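Local coordinates for ABC transporter, substrate binding protein (Polyamine) (Agrobacterium tumefaciens, PDB 4EUO), which binds gamma-aminobutyric acid as a periplasmic substrate-binding protein and probably delivers it to an ABC transporter, at residues Leu160-Ala165 and Asp302-Arg307; Tyr262-Ile267 and Lys279-Gln284. All blocks are in the same frame, centred on the assembly; numbering follows the deposited sequence.

The two contacts lie on opposite sides of the centre of this periplasmic binding protein, their centres about 29 Å apart, and share no helix or strand. Interaction 1 is a partly buried helix-to-helix contact near the surface, where leucine and isoleucine pack beneath a rim of charge and a sulfate ion bridges the two segments. Interaction 2 is buried and joins two loops through alanine, leucine and proline, without a hydrogen bond or salt bridge between them. Each lies at a bound molecule: a sulfate, probably from the crystallisation liquor, in interaction 1, and the carboxylate end of gamma-aminobutyric acid, reached by a tyrosine, in interaction 2.

Interaction 1: Leu160-Ala165 and Asp302-Arg307; sequences LDLDRA and DEIGER. With SO4 (sulfate ion), chain F.
The N-terminal turn of helix 162-170 faces helix 301-313 across a CA-to-CA distance of 8.2 Å between Leu162 and Arg307, the nearest pair of CA atoms across the two segments. The motif is a capped helix N-terminus that binds an anion. Asp161 is the N-cap: its OD1 accepts the backbone N of Arg164 at 3.1 Å, from above the carboxylate plane. Aspartate suits this place because its short side chain can fold back on an amide of the first turn, where no preceding carbonyl is available.

The neighbouring amides are taken by the sulfate. Leu162 N donates to O3 and Asp163 N to O4, a favourable setting for an anion, since the positive end of the helix dipole probably adds to its attraction. Arg307 completes the grip from the other helix. Its chain bends at chi3 (59°), which turns the guanidinium toward the sulfate; Arg307 NH1 then meets sulfate O1 at 2.6 Å in a nearly straight bond (177°), while NH2 donates to O4.

Arg307 NH2 also forms a salt bridge with Asp163 OD1 at 3.0 Å. The carboxylate comes to the guanidinium edge, but the two planes are 71° apart and NH1 is engaged by the sulfate; the salt bridge uses one oxygen, not a flat two-pronged pairing. Over one guanidinium face lies the CD1 methyl of Leu162, 3.4 Å above the plane and displaced toward its rim. Leucine suits this position because one branch can cover the arginine while the residue remains in an apolar layer.

That layer continues to Ile304, whose CG1 lies near Leu162 CD1. Helices 142-149 and 294-299 extend it through Ile143 and Trp297. In the same layer, Leu160 CD1 and Ile304 CD1 lie 4.3 Å apart.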
# COMPACT_ATOMS: atom_id res chain seq x y z
N LEU A 160 -7.84 -0.54 -18.44
CA LEU A 160 -6.51 -0.04 -18.71
C LEU A 160 -6.05 -0.27 -20.13
O LEU A 160 -6.22 -1.37 -20.65
CB LEU A 160 -5.50 -0.71 -17.77
CG LEU A 160 -5.68 -0.41 -16.29
CD1 LEU A 160 -4.78 -1.35 -15.49
CD2 LEU A 160 -5.43 1.07 -15.94
N ASP A 161 -5.41 0.74 -20.74
CA ASP A 161 -4.79 0.57 -22.04
C ASP A 161 -3.32 0.21 -21.76
O ASP A 161 -2.44 1.08 -21.62
CB ASP A 161 -4.93 1.83 -22.87
CG ASP A 161 -4.45 1.69 -24.30
OD1 ASP A 161 -3.64 0.77 -24.56
OD2 ASP A 161 -4.75 2.60 -25.11
N LEU A 162 -3.05 -1.09 -21.64
CA LEU A 162 -1.73 -1.55 -21.25
C LEU A 162 -0.68 -1.21 -22.30
O LEU A 162 0.40 -0.74 -21.93
CB LEU A 162 -1.72 -3.04 -20.91
CG LEU A 162 -2.60 -3.47 -19.76
CD1 LEU A 162 -2.45 -4.97 -19.50
CD2 LEU A 162 -2.27 -2.72 -18.46
N ASP A 163 -1.00 -1.35 -23.60
CA ASP A 163 -0.05 -1.03 -24.66
C ASP A 163 0.35 0.41 -24.58
O ASP A 163 1.54 0.73 -24.69
CB ASP A 163 -0.66 -1.35 -26.03
CG ASP A 163 -0.66 -2.83 -26.39
OD1 ASP A 163 0.01 -3.62 -25.69
OD2 ASP A 163 -1.33 -3.19 -27.39
N ARG A 164 -0.61 1.30 -24.33
CA ARG A 164 -0.31 2.72 -24.24
C ARG A 164 0.57 3.00 -23.01
O ARG A 164 1.52 3.77 -23.08
CB ARG A 164 -1.61 3.50 -24.17
CG ARG A 164 -1.44 4.99 -24.06
CD ARG A 164 -2.78 5.68 -24.10
NE ARG A 164 -2.63 7.12 -23.97
CZ ARG A 164 -3.62 8.00 -24.17
NH1 ARG A 164 -4.85 7.57 -24.45
NH2 ARG A 164 -3.39 9.30 -24.07
N ALA A 165 0.25 2.37 -21.86
CA ALA A 165 1.03 2.56 -20.65
C ALA A 165 2.46 2.08 -20.86
O ALA A 165 3.40 2.79 -20.46
CB ALA A 165 0.41 1.81 -19.49
N ASP A 302 -3.93 -11.85 -12.68
CA ASP A 302 -2.90 -12.70 -13.27
C ASP A 302 -2.47 -12.21 -14.63
O ASP A 302 -1.28 -12.22 -14.95
CB ASP A 302 -3.42 -14.14 -13.37
CG ASP A 302 -3.77 -14.73 -12.03
OD1 ASP A 302 -3.12 -14.35 -11.04
OD2 ASP A 302 -4.67 -15.60 -11.98
N GLU A 303 -3.44 -11.75 -15.44
CA GLU A 303 -3.11 -11.31 -16.78
C GLU A 303 -2.31 -10.03 -16.80
O GLU A 303 -1.34 -9.91 -17.55
CB GLU A 303 -4.37 -11.20 -17.64
CG GLU A 303 -4.10 -11.08 -19.13
CD GLU A 303 -3.11 -12.05 -19.77
OE1 GLU A 303 -3.16 -13.26 -19.46
OE2 GLU A 303 -2.31 -11.59 -20.61
N ILE A 304 -2.68 -9.07 -15.96
CA ILE A 304 -1.89 -7.85 -15.91
C ILE A 304 -0.48 -8.19 -15.42
O ILE A 304 0.50 -7.70 -15.99
CB ILE A 304 -2.54 -6.76 -15.03
CG1 ILE A 304 -3.93 -6.36 -15.56
CG2 ILE A 304 -1.61 -5.55 -14.95
CD1 ILE A 304 -4.74 -5.55 -14.55
N GLY A 305 -0.38 -9.07 -14.42
CA GLY A 305 0.94 -9.45 -13.91
C GLY A 305 1.83 -10.06 -14.98
O GLY A 305 3.00 -9.69 -15.14
N GLU A 306 1.27 -10.98 -15.78
CA GLU A 306 2.04 -11.62 -16.87
C GLU A 306 2.56 -10.56 -17.83
O GLU A 306 3.74 -10.56 -18.19
CB GLU A 306 1.16 -12.63 -17.61
CG GLU A 306 0.99 -13.91 -16.83
CD GLU A 306 0.29 -15.07 -17.52
OE1 GLU A 306 0.26 -15.09 -18.78
OE2 GLU A 306 -0.19 -15.98 -16.81
N ARG A 307 1.70 -9.61 -18.22
CA ARG A 307 2.08 -8.55 -19.14
C ARG A 307 3.12 -7.61 -18.56
O ARG A 307 4.04 -7.17 -19.26
CB ARG A 307 0.82 -7.81 -19.63
CG ARG A 307 -0.01 -8.81 -20.46
CD ARG A 307 -1.15 -8.23 -21.22
NE ARG A 307 -0.72 -7.21 -22.17
CZ ARG A 307 -1.56 -6.42 -22.82
NH1 ARG A 307 -2.87 -6.54 -22.63
NH2 ARG A 307 -1.10 -5.47 -23.63
S SO4 F . -4.44 -3.63 -24.12
O1 SO4 F . -4.55 -5.06 -23.97
O2 SO4 F . -5.35 -3.18 -25.21
O3 SO4 F . -4.83 -2.95 -22.88
O4 SO4 F . -3.05 -3.34 -24.42

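Interaction 2: Tyr262-Ile267 and Lys279-Gln284; sequences YAPVNI and KSLPDQ. With ABU (gamma-amino-butanoic acid), chain E.
Ala263 and Leu281 bring the two loops together, with their CA atoms 5.4 Å apart and their CB atoms 4.2 Å apart. The apolar packing depends on small or rigid residues: Ala263 fits close to the Pro282 ring, and Pro264 CD lies 3.9 Å from Leu281 CD1, their side chains crossing at about a right angle. Leucine suits its place because its two methyls reach both Pro264 and the Tyr262 backbone, Leu281 CD2 resting 3.6 Å from Tyr262 O, a buried carbonyl oxygen without a polar partner.

Polar groups add contact without bonding across the loops. Asp283 folds toward Ala263 (chi1 61°), placing its carboxylate against the alanine methyl, with OD1 3.6 Å from CB.

Tyr262 ties this contact to the ligand pocket of a class D periplasmic binding protein. Its side chain leaves the backbone away from residues 279-284, and the hydroxyl at its end donates to the ligand carboxylate, OH to O of gamma-aminobutyric acid at 2.6 Å, with that oxygen near the ring plane. Phe99 of strand 96-107 stacks on the tyrosine ring, Ala263 is hydrogen-bonded through its backbone to Tyr100, and Asn201 of helix 201-209 touches both Tyr262 and Pro282.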
# COMPACT_ATOMS: atom_id res chain seq x y z
N TYR A 262 -0.92 7.41 7.02
CA TYR A 262 -1.92 6.73 6.19
C TYR A 262 -3.29 7.05 6.77
O TYR A 262 -3.38 7.45 7.94
CB TYR A 262 -1.69 5.20 6.17
CG TYR A 262 -0.44 4.84 5.39
CD1 TYR A 262 -0.24 5.33 4.11
CD2 TYR A 262 0.57 4.05 5.96
CE1 TYR A 262 0.91 5.02 3.39
CE2 TYR A 262 1.72 3.75 5.25
CZ TYR A 262 1.89 4.26 3.98
OH TYR A 262 3.06 4.07 3.30
N ALA A 263 -4.35 6.92 5.97
CA ALA A 263 -5.69 7.22 6.45
C ALA A 263 -6.32 5.99 7.08
O ALA A 263 -6.11 4.85 6.63
CB ALA A 263 -6.56 7.74 5.32
N PRO A 264 -7.12 6.19 8.14
CA PRO A 264 -7.81 5.05 8.75
C PRO A 264 -8.95 4.53 7.89
O PRO A 264 -9.48 5.25 7.03
CB PRO A 264 -8.32 5.63 10.07
CG PRO A 264 -8.45 7.08 9.83
CD PRO A 264 -7.46 7.47 8.78
N VAL A 265 -9.32 3.28 8.14
CA VAL A 265 -10.40 2.56 7.47
C VAL A 265 -11.48 2.12 8.45
O VAL A 265 -12.19 1.15 8.22
CB VAL A 265 -9.89 1.44 6.53
CG1 VAL A 265 -9.21 2.07 5.30
CG2 VAL A 265 -8.93 0.52 7.28
N ASN A 266 -11.62 2.91 9.53
CA ASN A 266 -12.72 2.83 10.49
C ASN A 266 -13.30 4.23 10.43
O ASN A 266 -12.57 5.22 10.56
CB ASN A 266 -12.25 2.47 11.89
CG ASN A 266 -13.44 2.33 12.83
OD1 ASN A 266 -14.21 3.29 13.02
ND2 ASN A 266 -13.63 1.15 13.41
N ILE A 267 -14.61 4.32 10.20
CA ILE A 267 -15.31 5.60 10.04
C ILE A 267 -15.43 6.44 11.29
O ILE A 267 -15.74 7.63 11.18
CB ILE A 267 -16.66 5.37 9.34
CG1 ILE A 267 -17.69 4.73 10.32
CG2 ILE A 267 -16.43 4.52 8.08
CD1 ILE A 267 -18.86 4.10 9.67
N LYS A 279 -5.88 16.42 8.63
CA LYS A 279 -5.99 17.22 7.41
C LYS A 279 -5.01 16.81 6.29
O LYS A 279 -5.25 17.11 5.12
CB LYS A 279 -5.78 18.72 7.74
CG LYS A 279 -7.03 19.57 7.50
CD LYS A 279 -6.71 21.07 7.53
CE LYS A 279 -6.38 21.64 6.17
NZ LYS A 279 -7.60 21.89 5.35
N SER A 280 -3.89 16.18 6.66
CA SER A 280 -2.83 15.82 5.71
C SER A 280 -2.94 14.38 5.18
O SER A 280 -2.08 13.99 4.38
CB SER A 280 -1.48 15.99 6.40
OG SER A 280 -1.34 15.09 7.49
N LEU A 281 -3.90 13.59 5.68
CA LEU A 281 -4.00 12.18 5.32
C LEU A 281 -4.53 12.01 3.91
O LEU A 281 -5.21 12.90 3.39
CB LEU A 281 -4.84 11.42 6.34
CG LEU A 281 -4.39 11.51 7.82
CD1 LEU A 281 -5.32 10.75 8.68
CD2 LEU A 281 -2.92 11.06 8.04
N PRO A 282 -4.23 10.87 3.26
CA PRO A 282 -4.62 10.71 1.84
C PRO A 282 -6.09 10.93 1.54
O PRO A 282 -6.40 11.43 0.46
CB PRO A 282 -4.25 9.26 1.53
CG PRO A 282 -3.13 8.98 2.46
CD PRO A 282 -3.36 9.77 3.71
N ASP A 283 -6.98 10.58 2.46
CA ASP A 283 -8.41 10.77 2.19
C ASP A 283 -8.86 12.24 2.22
O ASP A 283 -10.01 12.53 1.87
CB ASP A 283 -9.25 9.88 3.12
CG ASP A 283 -9.11 10.14 4.59
OD1 ASP A 283 -8.18 10.90 4.99
OD2 ASP A 283 -9.87 9.50 5.38
N GLN A 284 -7.95 13.16 2.59
CA GLN A 284 -8.18 14.61 2.56
C GLN A 284 -7.42 15.29 1.42
O GLN A 284 -7.62 16.49 1.20
CB GLN A 284 -7.80 15.26 3.89
CG GLN A 284 -8.58 14.71 5.08
CD GLN A 284 -10.05 15.06 5.02
OE1 GLN A 284 -10.42 16.18 4.67
NE2 GLN A 284 -10.90 14.11 5.34
N ABU E . 0.91 -1.74 0.19
CD ABU E . 1.23 -0.48 0.86
CB ABU E . 2.37 -0.64 1.85
CG ABU E . 2.64 0.66 2.52
C ABU E . 3.84 0.69 3.44
O ABU E . 4.33 1.88 3.76
OXT ABU E . 4.47 -0.39 3.82